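Local coordinates for protein alkaline phosphatase D (Bacillus subtilis, PDB 2YEQ) that hydrolyses phosphate esters, acting as a phosphodiesterase whose active site contains iron and calcium, at residues Q330-A335 / T378-A383; A43-W48 / T64-P69; E212-Y217 / E229-R234. All coordinates share one frame; numbering follows the deposited sequence.

Contact 1. Residues Q330-A335 / T378-A383; sequences QQIFFA and TGDVHA. With FE (Fe (III) ion), chain B; CA (calcium ion), chain C; EDO (1,2-ethanediol), chain U.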
# COMPACT_ATOMS: atom_id res chain seq x y z
N GLN A 330 -1.90 -4.73 5.44
CA GLN A 330 -3.05 -3.86 5.61
C GLN A 330 -2.65 -2.41 5.73
O GLN A 330 -1.48 -2.07 5.51
CB GLN A 330 -3.93 -4.36 6.77
CG GLN A 330 -3.25 -4.39 8.13
CD GLN A 330 -3.39 -3.09 8.86
OE1 GLN A 330 -4.50 -2.56 9.00
NE2 GLN A 330 -2.27 -2.54 9.29
N GLN A 331 -3.60 -1.53 6.07
CA GLN A 331 -3.46 -0.11 5.82
C GLN A 331 -3.02 0.75 6.95
O GLN A 331 -2.25 1.71 6.75
CB GLN A 331 -4.83 0.45 5.34
CG GLN A 331 -5.31 -0.07 4.00
CD GLN A 331 -5.78 -1.51 4.00
OE1 GLN A 331 -6.21 -2.06 5.03
NE2 GLN A 331 -5.75 -2.13 2.81
N ILE A 332 -3.55 0.48 8.15
CA ILE A 332 -3.55 1.46 9.22
C ILE A 332 -2.92 0.95 10.53
O ILE A 332 -2.79 -0.25 10.77
CB ILE A 332 -5.00 1.96 9.48
CG1 ILE A 332 -5.96 0.79 9.58
CG2 ILE A 332 -5.47 2.98 8.37
CD1 ILE A 332 -7.31 1.13 10.27
N PHE A 333 -2.55 1.89 11.38
CA PHE A 333 -1.81 1.59 12.61
C PHE A 333 -2.57 0.61 13.51
O PHE A 333 -3.69 0.88 13.97
CB PHE A 333 -1.51 2.89 13.32
CG PHE A 333 -0.27 2.86 14.19
CD1 PHE A 333 -0.27 2.20 15.41
CD2 PHE A 333 0.87 3.55 13.81
CE1 PHE A 333 0.89 2.20 16.23
CE2 PHE A 333 2.00 3.58 14.63
CZ PHE A 333 2.00 2.89 15.83
N PHE A 334 -1.95 -0.55 13.76
CA PHE A 334 -2.60 -1.65 14.47
C PHE A 334 -2.33 -1.65 15.99
O PHE A 334 -3.24 -1.96 16.79
CB PHE A 334 -2.13 -2.98 13.89
CG PHE A 334 -2.81 -4.18 14.46
CD1 PHE A 334 -4.03 -4.61 13.97
CD2 PHE A 334 -2.20 -4.92 15.48
CE1 PHE A 334 -4.66 -5.73 14.51
CE2 PHE A 334 -2.83 -6.04 16.02
CZ PHE A 334 -4.05 -6.45 15.53
N ALA A 335 -1.10 -1.34 16.39
CA ALA A 335 -0.74 -1.37 17.80
C ALA A 335 -1.40 -0.23 18.56
O ALA A 335 -1.89 0.73 17.95
CB ALA A 335 0.79 -1.33 17.98
N THR A 378 1.89 -2.17 7.67
CA THR A 378 1.06 -0.99 7.78
C THR A 378 1.64 0.21 7.02
O THR A 378 2.85 0.32 6.90
CB THR A 378 0.98 -0.57 9.25
OG1 THR A 378 0.51 -1.67 10.01
CG2 THR A 378 0.13 0.64 9.45
N GLY A 379 0.78 1.10 6.52
CA GLY A 379 1.22 2.38 6.01
C GLY A 379 0.50 3.51 6.70
O GLY A 379 0.46 3.57 7.93
N ASP A 380 -0.03 4.44 5.91
CA ASP A 380 -0.97 5.52 6.33
C ASP A 380 -0.39 6.68 7.11
O ASP A 380 -0.75 7.83 6.86
CB ASP A 380 -2.22 4.95 7.03
CG ASP A 380 -3.27 6.04 7.34
OD1 ASP A 380 -3.89 6.60 6.38
OD2 ASP A 380 -3.42 6.35 8.55
N VAL A 381 0.54 6.40 8.02
CA VAL A 381 0.95 7.39 9.00
C VAL A 381 2.16 8.22 8.61
O VAL A 381 2.54 9.12 9.34
CB VAL A 381 1.10 6.76 10.44
CG1 VAL A 381 -0.18 5.98 10.81
CG2 VAL A 381 2.38 5.90 10.56
N HIS A 382 2.71 7.96 7.44
CA HIS A 382 3.76 8.82 6.85
C HIS A 382 5.03 8.90 7.72
O HIS A 382 5.71 9.91 7.77
CB HIS A 382 3.23 10.24 6.55
CG HIS A 382 2.03 10.28 5.63
ND1 HIS A 382 1.35 11.45 5.39
CD2 HIS A 382 1.41 9.33 4.90
CE1 HIS A 382 0.35 11.22 4.56
NE2 HIS A 382 0.36 9.94 4.23
N ALA A 383 5.32 7.82 8.42
CA ALA A 383 6.52 7.71 9.25
C ALA A 383 6.70 6.26 9.62
O ALA A 383 5.77 5.44 9.54
CB ALA A 383 6.44 8.61 10.51
FE FE B . -1.02 8.93 2.89
CA CA C . -4.19 6.88 4.06
C1 EDO U . 1.77 16.51 6.64
O1 EDO U . 2.02 17.37 5.50
C2 EDO U . 1.27 15.14 6.19
O2 EDO U . 2.03 14.05 6.74
O HOH W 1 -3.13 4.66 10.69
O HOH W 2 -2.39 5.18 3.38
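The Phe333 ring meets Val381 at its edge: CG1 of Val381 lies near the ring plane, 4.0 Å from CD2 of Phe333, and the backbone O of Ala335 also lies in plane at the edge. At the edge of the His382 imidazole, ND1 gives an almost straight hydrogen bond to an ethanediol, probably from the crystallisation liquor. His382 NE2 binds the iron at 2.2 Å, with Cys124, Asp151 and Tyr154 as further ligands. The bend at chi2 (89°) folds the Gln330 amide back over its own segment, where NE2 donates to Ile332 O; OE1 accepts from Ile332 N and from Trp352. These loops follow the neighbouring parallel strands 325-329 and 374-378 of the calcineurin-like fold, where metal ligands characteristically sit on loops after strands. Gly379 suits the turn because its phi and psi (-125°, -132°) are difficult for residues with a CB; its N donates to Gln331 O at 3.1 Å. CG2 of Thr378 packs 3.3 Å from the carbonyl carbon of Ile332, while OG1 bonds Glu404. Asp380 divides its carboxylate: OD1 binds calcium at 2.4 Å, alongside Asp151, Asp209 and Asp210, and OD2 accepts from a water that in turn accepts from Phe333 N.

Contact 2. Residues A43-W48 / T64-P69; sequences AVPVKW and TEMAKP. With PE5 (3,6,9,12,15,18,21,24-octaoxahexacosan-1-ol), chain D; EDO (1,2-ethanediol), chain R.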
# COMPACT_ATOMS: atom_id res chain seq x y z
N ALA A 43 -11.94 -1.10 -30.09
CA ALA A 43 -11.11 -2.12 -29.47
C ALA A 43 -9.83 -2.27 -30.28
O ALA A 43 -9.87 -2.17 -31.50
CB ALA A 43 -11.85 -3.43 -29.38
N VAL A 44 -8.70 -2.47 -29.59
CA VAL A 44 -7.38 -2.53 -30.22
C VAL A 44 -6.70 -3.83 -29.76
O VAL A 44 -6.64 -4.11 -28.57
CB VAL A 44 -6.53 -1.30 -29.85
CG1 VAL A 44 -5.13 -1.36 -30.50
CG2 VAL A 44 -7.26 -0.02 -30.27
N PRO A 45 -6.22 -4.64 -30.70
CA PRO A 45 -5.56 -5.88 -30.32
C PRO A 45 -4.18 -5.63 -29.68
O PRO A 45 -3.40 -4.80 -30.16
CB PRO A 45 -5.43 -6.64 -31.64
CG PRO A 45 -5.44 -5.59 -32.67
CD PRO A 45 -6.38 -4.55 -32.17
N VAL A 46 -3.90 -6.33 -28.59
CA VAL A 46 -2.59 -6.23 -27.94
C VAL A 46 -2.05 -7.64 -27.75
O VAL A 46 -2.67 -8.48 -27.07
CB VAL A 46 -2.66 -5.48 -26.59
CG1 VAL A 46 -1.23 -5.36 -25.96
CG2 VAL A 46 -3.24 -4.07 -26.78
N LYS A 47 -0.91 -7.92 -28.40
CA LYS A 47 -0.28 -9.23 -28.27
C LYS A 47 0.60 -9.22 -27.04
O LYS A 47 1.10 -8.17 -26.61
CB LYS A 47 0.55 -9.55 -29.51
CG LYS A 47 -0.31 -9.75 -30.78
CD LYS A 47 0.49 -10.33 -31.94
CE LYS A 47 -0.39 -10.67 -33.15
NZ LYS A 47 -1.72 -11.27 -32.77
N TRP A 48 0.78 -10.39 -26.44
CA TRP A 48 1.64 -10.52 -25.28
C TRP A 48 2.43 -11.82 -25.33
O TRP A 48 1.96 -12.84 -25.87
CB TRP A 48 0.84 -10.46 -23.97
CG TRP A 48 -0.26 -11.48 -23.89
CD1 TRP A 48 -1.54 -11.34 -24.35
CD2 TRP A 48 -0.17 -12.78 -23.34
NE1 TRP A 48 -2.26 -12.48 -24.08
CE2 TRP A 48 -1.44 -13.38 -23.46
CE3 TRP A 48 0.85 -13.50 -22.71
CZ2 TRP A 48 -1.70 -14.67 -23.00
CZ3 TRP A 48 0.59 -14.78 -22.26
CH2 TRP A 48 -0.67 -15.35 -22.41
N THR A 64 -3.32 -12.90 -27.44
CA THR A 64 -3.80 -11.59 -27.88
C THR A 64 -5.00 -11.20 -27.05
O THR A 64 -5.92 -11.99 -26.89
CB THR A 64 -4.17 -11.60 -29.38
OG1 THR A 64 -3.06 -12.11 -30.11
CG2 THR A 64 -4.50 -10.19 -29.88
N GLU A 65 -4.96 -10.00 -26.48
CA GLU A 65 -6.11 -9.42 -25.78
C GLU A 65 -6.63 -8.27 -26.59
O GLU A 65 -5.88 -7.65 -27.33
CB GLU A 65 -5.68 -8.86 -24.43
CG GLU A 65 -5.36 -9.90 -23.43
CD GLU A 65 -6.59 -10.56 -22.89
OE1 GLU A 65 -7.46 -9.85 -22.32
OE2 GLU A 65 -6.69 -11.79 -23.04
N MET A 66 -7.92 -7.97 -26.43
CA MET A 66 -8.51 -6.79 -27.06
C MET A 66 -8.64 -5.73 -26.00
O MET A 66 -9.47 -5.87 -25.08
CB MET A 66 -9.89 -7.10 -27.63
CG MET A 66 -9.90 -8.06 -28.79
SD MET A 66 -8.89 -7.54 -30.19
CE MET A 66 -9.70 -6.05 -30.74
N ALA A 67 -7.82 -4.68 -26.10
CA ALA A 67 -7.93 -3.52 -25.21
C ALA A 67 -9.17 -2.72 -25.62
O ALA A 67 -9.34 -2.44 -26.79
CB ALA A 67 -6.66 -2.65 -25.32
N LYS A 68 -10.02 -2.34 -24.66
CA LYS A 68 -11.33 -1.71 -24.96
C LYS A 68 -11.46 -0.33 -24.34
O LYS A 68 -10.99 -0.13 -23.21
CB LYS A 68 -12.49 -2.51 -24.37
CG LYS A 68 -12.33 -4.00 -24.39
CD LYS A 68 -13.65 -4.70 -24.13
CE LYS A 68 -13.99 -4.79 -22.65
NZ LYS A 68 -14.79 -6.03 -22.36
N PRO A 69 -12.16 0.57 -25.03
CA PRO A 69 -12.42 1.91 -24.50
C PRO A 69 -13.10 1.90 -23.12
O PRO A 69 -12.81 2.78 -22.31
CB PRO A 69 -13.37 2.54 -25.55
CG PRO A 69 -13.29 1.69 -26.75
CD PRO A 69 -12.81 0.34 -26.34
C50 PE5 D . -17.78 -5.27 -22.82
O1 PE5 D . -17.41 -4.64 -21.58
C1 PE5 D . -17.19 -5.55 -20.49
C2 PE5 D . -16.06 -5.10 -19.54
O2 PE5 D . -15.46 -6.21 -18.83
C3 PE5 D . -14.40 -6.88 -19.54
C4 PE5 D . -13.48 -7.63 -18.62
C1 EDO R . -9.50 -6.72 -21.73
O1 EDO R . -10.12 -5.46 -21.99
C2 EDO R . -7.98 -6.57 -21.83
O2 EDO R . -7.35 -7.40 -20.85
O HOH W 3 -4.89 -13.40 -24.23
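Val46 and Ala67 meet on the packed face of an antiparallel beta hairpin, strands 44-51 and 59-67, which forms one side of the four-stranded sheet in the N-terminal domain. CG2 of Val46 stands 4.0 Å from CB of Ala67. Phe92 and Thr94 of the adjacent strand 87-94 flank this face, and Val75 of strand 74-79, from another sheet, packs against it. Val44, Val46 and Ala67 are buried, and such small apolar side chains let the sheet pack against its neighbours. Two hydrogen-bonded pairs, Val44 with Ala67 and Val46 with Glu65, join the backbones; the shortest bond runs from Val46 N to Glu65 O at 2.7 Å, nearly along the C=O axis. The other face is looser and more open to solvent. There the unbranched chain of Met66, bent at chi2 and chi3, lays SD 3.9 Å from CB of Pro45 and CE 3.7 Å from CB of Ala43. Pro45 costs the hairpin no bond to strand 59-67, because it sits in a non-hydrogen-bonded pair. Lys47 stays extended until a bend at chi4 (-40°) brings NZ 3.1 Å from OG1 of Thr64, a bond between exposed groups. Back at the margin of the packed face, a water accepts from Trp48 NE1 at 2.8 Å, in the indole plane, and donates to Glu65 OE2 at 2.7 Å.

Contact 3. Residues E212-Y217 / E229-R234; sequences EVENNY and EAFVLR. With CA (calcium ion), chain E; NA (sodium ion), chain F; PE5 (3,6,9,12,15,18,21,24-octaoxahexacosan-1-ol), chain J.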
# COMPACT_ATOMS: atom_id res chain seq x y z
N GLU A 212 -7.10 6.65 -2.60
CA GLU A 212 -7.53 6.15 -3.90
C GLU A 212 -8.98 6.60 -4.23
O GLU A 212 -9.39 6.52 -5.39
CB GLU A 212 -7.48 4.64 -3.92
CG GLU A 212 -6.06 4.11 -4.13
CD GLU A 212 -5.24 3.85 -2.86
OE1 GLU A 212 -5.60 4.28 -1.73
OE2 GLU A 212 -4.17 3.18 -3.03
N VAL A 213 -9.75 7.01 -3.20
CA VAL A 213 -11.09 7.61 -3.40
C VAL A 213 -11.11 9.01 -2.85
O VAL A 213 -11.14 9.98 -3.62
CB VAL A 213 -12.22 6.78 -2.80
CG1 VAL A 213 -13.60 7.35 -3.32
CG2 VAL A 213 -12.06 5.30 -3.15
N GLU A 214 -11.11 9.13 -1.53
CA GLU A 214 -11.12 10.43 -0.89
C GLU A 214 -10.68 10.27 0.55
O GLU A 214 -11.00 9.25 1.17
CB GLU A 214 -12.52 11.12 -0.93
CG GLU A 214 -12.46 12.57 -0.36
CD GLU A 214 -13.83 13.31 -0.23
OE1 GLU A 214 -14.83 12.63 0.09
OE2 GLU A 214 -13.86 14.57 -0.39
N ASN A 215 -10.02 11.29 1.08
CA ASN A 215 -9.54 11.27 2.47
C ASN A 215 -10.57 10.78 3.50
O ASN A 215 -11.70 11.31 3.60
CB ASN A 215 -9.08 12.66 2.91
CG ASN A 215 -8.32 12.63 4.23
OD1 ASN A 215 -7.34 11.88 4.38
ND2 ASN A 215 -8.77 13.44 5.20
N ASN A 216 -10.14 9.79 4.30
CA ASN A 216 -10.86 9.27 5.46
C ASN A 216 -12.28 8.82 5.21
O ASN A 216 -13.13 8.90 6.11
CB ASN A 216 -10.83 10.29 6.61
CG ASN A 216 -9.46 10.32 7.35
OD1 ASN A 216 -8.43 10.21 6.72
ND2 ASN A 216 -9.48 10.48 8.68
N TYR A 217 -12.54 8.31 4.02
CA TYR A 217 -13.80 7.68 3.76
C TYR A 217 -13.97 6.43 4.61
O TYR A 217 -12.99 5.78 5.02
CB TYR A 217 -14.02 7.41 2.27
CG TYR A 217 -13.55 6.11 1.64
CD1 TYR A 217 -14.37 5.01 1.58
CD2 TYR A 217 -12.30 6.03 1.00
CE1 TYR A 217 -13.99 3.86 0.94
CE2 TYR A 217 -11.89 4.87 0.35
CZ TYR A 217 -12.71 3.80 0.32
OH TYR A 217 -12.32 2.65 -0.32
N GLU A 229 -24.83 10.03 -1.29
CA GLU A 229 -25.25 9.72 -2.65
C GLU A 229 -24.16 10.04 -3.70
O GLU A 229 -23.87 9.24 -4.59
CB GLU A 229 -26.55 10.47 -2.97
CG GLU A 229 -27.12 10.17 -4.31
CD GLU A 229 -28.45 10.94 -4.53
OE1 GLU A 229 -28.47 12.19 -4.45
OE2 GLU A 229 -29.44 10.26 -4.78
N ALA A 230 -23.59 11.23 -3.62
CA ALA A 230 -22.52 11.62 -4.56
C ALA A 230 -21.28 10.75 -4.32
O ALA A 230 -20.57 10.41 -5.25
CB ALA A 230 -22.14 13.09 -4.39
N PHE A 231 -21.03 10.39 -3.06
CA PHE A 231 -19.83 9.60 -2.75
C PHE A 231 -19.89 8.21 -3.32
O PHE A 231 -18.88 7.69 -3.78
CB PHE A 231 -19.57 9.53 -1.26
CG PHE A 231 -18.31 8.76 -0.94
CD1 PHE A 231 -17.07 9.33 -1.18
CD2 PHE A 231 -18.38 7.45 -0.50
CE1 PHE A 231 -15.88 8.62 -0.96
CE2 PHE A 231 -17.20 6.72 -0.25
CZ PHE A 231 -15.95 7.31 -0.49
N VAL A 232 -21.07 7.59 -3.35
CA VAL A 232 -21.20 6.26 -3.91
C VAL A 232 -20.84 6.23 -5.41
O VAL A 232 -20.21 5.29 -5.90
CB VAL A 232 -22.59 5.67 -3.66
CG1 VAL A 232 -22.73 4.27 -4.31
CG2 VAL A 232 -22.84 5.58 -2.15
N LEU A 233 -21.25 7.27 -6.12
CA LEU A 233 -20.89 7.40 -7.52
C LEU A 233 -19.37 7.60 -7.65
O LEU A 233 -18.73 7.03 -8.50
CB LEU A 233 -21.64 8.57 -8.15
CG LEU A 233 -23.15 8.35 -8.30
CD1 LEU A 233 -23.81 9.68 -8.71
CD2 LEU A 233 -23.39 7.25 -9.32
N ARG A 234 -18.83 8.41 -6.76
CA ARG A 234 -17.40 8.64 -6.73
C ARG A 234 -16.59 7.36 -6.44
O ARG A 234 -15.58 7.09 -7.08
CB ARG A 234 -17.11 9.70 -5.71
CG ARG A 234 -15.79 10.30 -5.82
CD ARG A 234 -15.64 11.37 -4.83
NE ARG A 234 -14.32 11.94 -4.91
CZ ARG A 234 -13.88 12.94 -4.18
NH1 ARG A 234 -14.66 13.56 -3.31
NH2 ARG A 234 -12.64 13.35 -4.35
CA CA E . -6.41 10.03 5.51
NA NA F . -12.54 16.43 -0.77
C48 PE5 J . -21.00 16.28 -7.90
C50 PE5 J . -19.81 17.03 -7.29
O1 PE5 J . -19.31 16.42 -6.09
C1 PE5 J . -19.35 14.97 -6.08
C2 PE5 J . -18.50 14.37 -4.94
O2 PE5 J . -18.21 15.31 -3.90
O HOH W 4 -16.92 12.77 -1.56
O HOH W 5 -14.54 17.28 -1.19
O HOH W 6 -12.87 16.57 1.48
O HOH W 7 -10.53 15.56 -0.26
O HOH W 8 -5.27 11.41 6.84
O HOH W 9 -6.02 8.19 6.93
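Phe231 drives its ring end between Val213 and Tyr217. CZ comes 3.4 Å from CB of Tyr217, CE1 lies 3.5 Å from CG1 of Val213, and the two aromatic rings meet obliquely with planes 46° apart. An aromatic residue suits this place because a flat, rigid group can reach from the helix to the loop and touch both neighbours at once. Alongside, Arg234 stretches out fully extended, its CG anti to the backbone N (chi1 -164°), and lays one face of its guanidinium against CB of Glu214. The carboxylate of Glu214 is out of that plane, so OE1 and NH1, 3.5 Å apart, attract by charge alone; a water bridges them, donating to OE1 at 2.7 Å and accepting from NH1 at 3.0 Å. Glu214 OE2 binds sodium at 2.3 Å, together with Glu175 and Gln517. Glu175 also accepts a hydrogen bond from Arg234 NH2. Replacing Arg234 by an alanine is likely to leave both carboxylates to the sodium alone, losing the bond to Glu175 and uncovering the flank of Glu214. In the calcineurin-like phosphatase domain, the loop leaving strand 203-206 is thus fastened to the first turns of helix 228-245, which follows it in the chain. A type II turn from Glu214 to Tyr217 shapes it, with Asn216 at the third position, where the positive phi (54°) is well tolerated by asparagine. Within the turn, OD1 of Asn215 and OD1 of Asn216 each bind, at 2.4 Å, a different calcium from that of Asp380, completed by Asp210 and waters, while Tyr217 OH hydrogen-bonds the hydroxyl of Tyr239, farther along the same helix.

Contacts 1 and 3 are buried in the phosphatase domain, with centres about 20 Å apart and nearest atoms about 6 Å apart. They share no segment, yet Asp210 joins them, binding the calcium of Asp380 through one oxygen and that of Asn215 and Asn216 through the other. Contact 2 lies in the N-terminal domain, about 26 Å from contact 1 and 16 Å from contact 3 at the nearest atoms, and is partly exposed. The chemistry follows the place: contact 2 rests on regular strand pairing with one apolar and one wetter face, contact 1 joins two loops beside the iron and calcium, and contact 3 sets a loop against a helix through aromatic packing and charge near sodium.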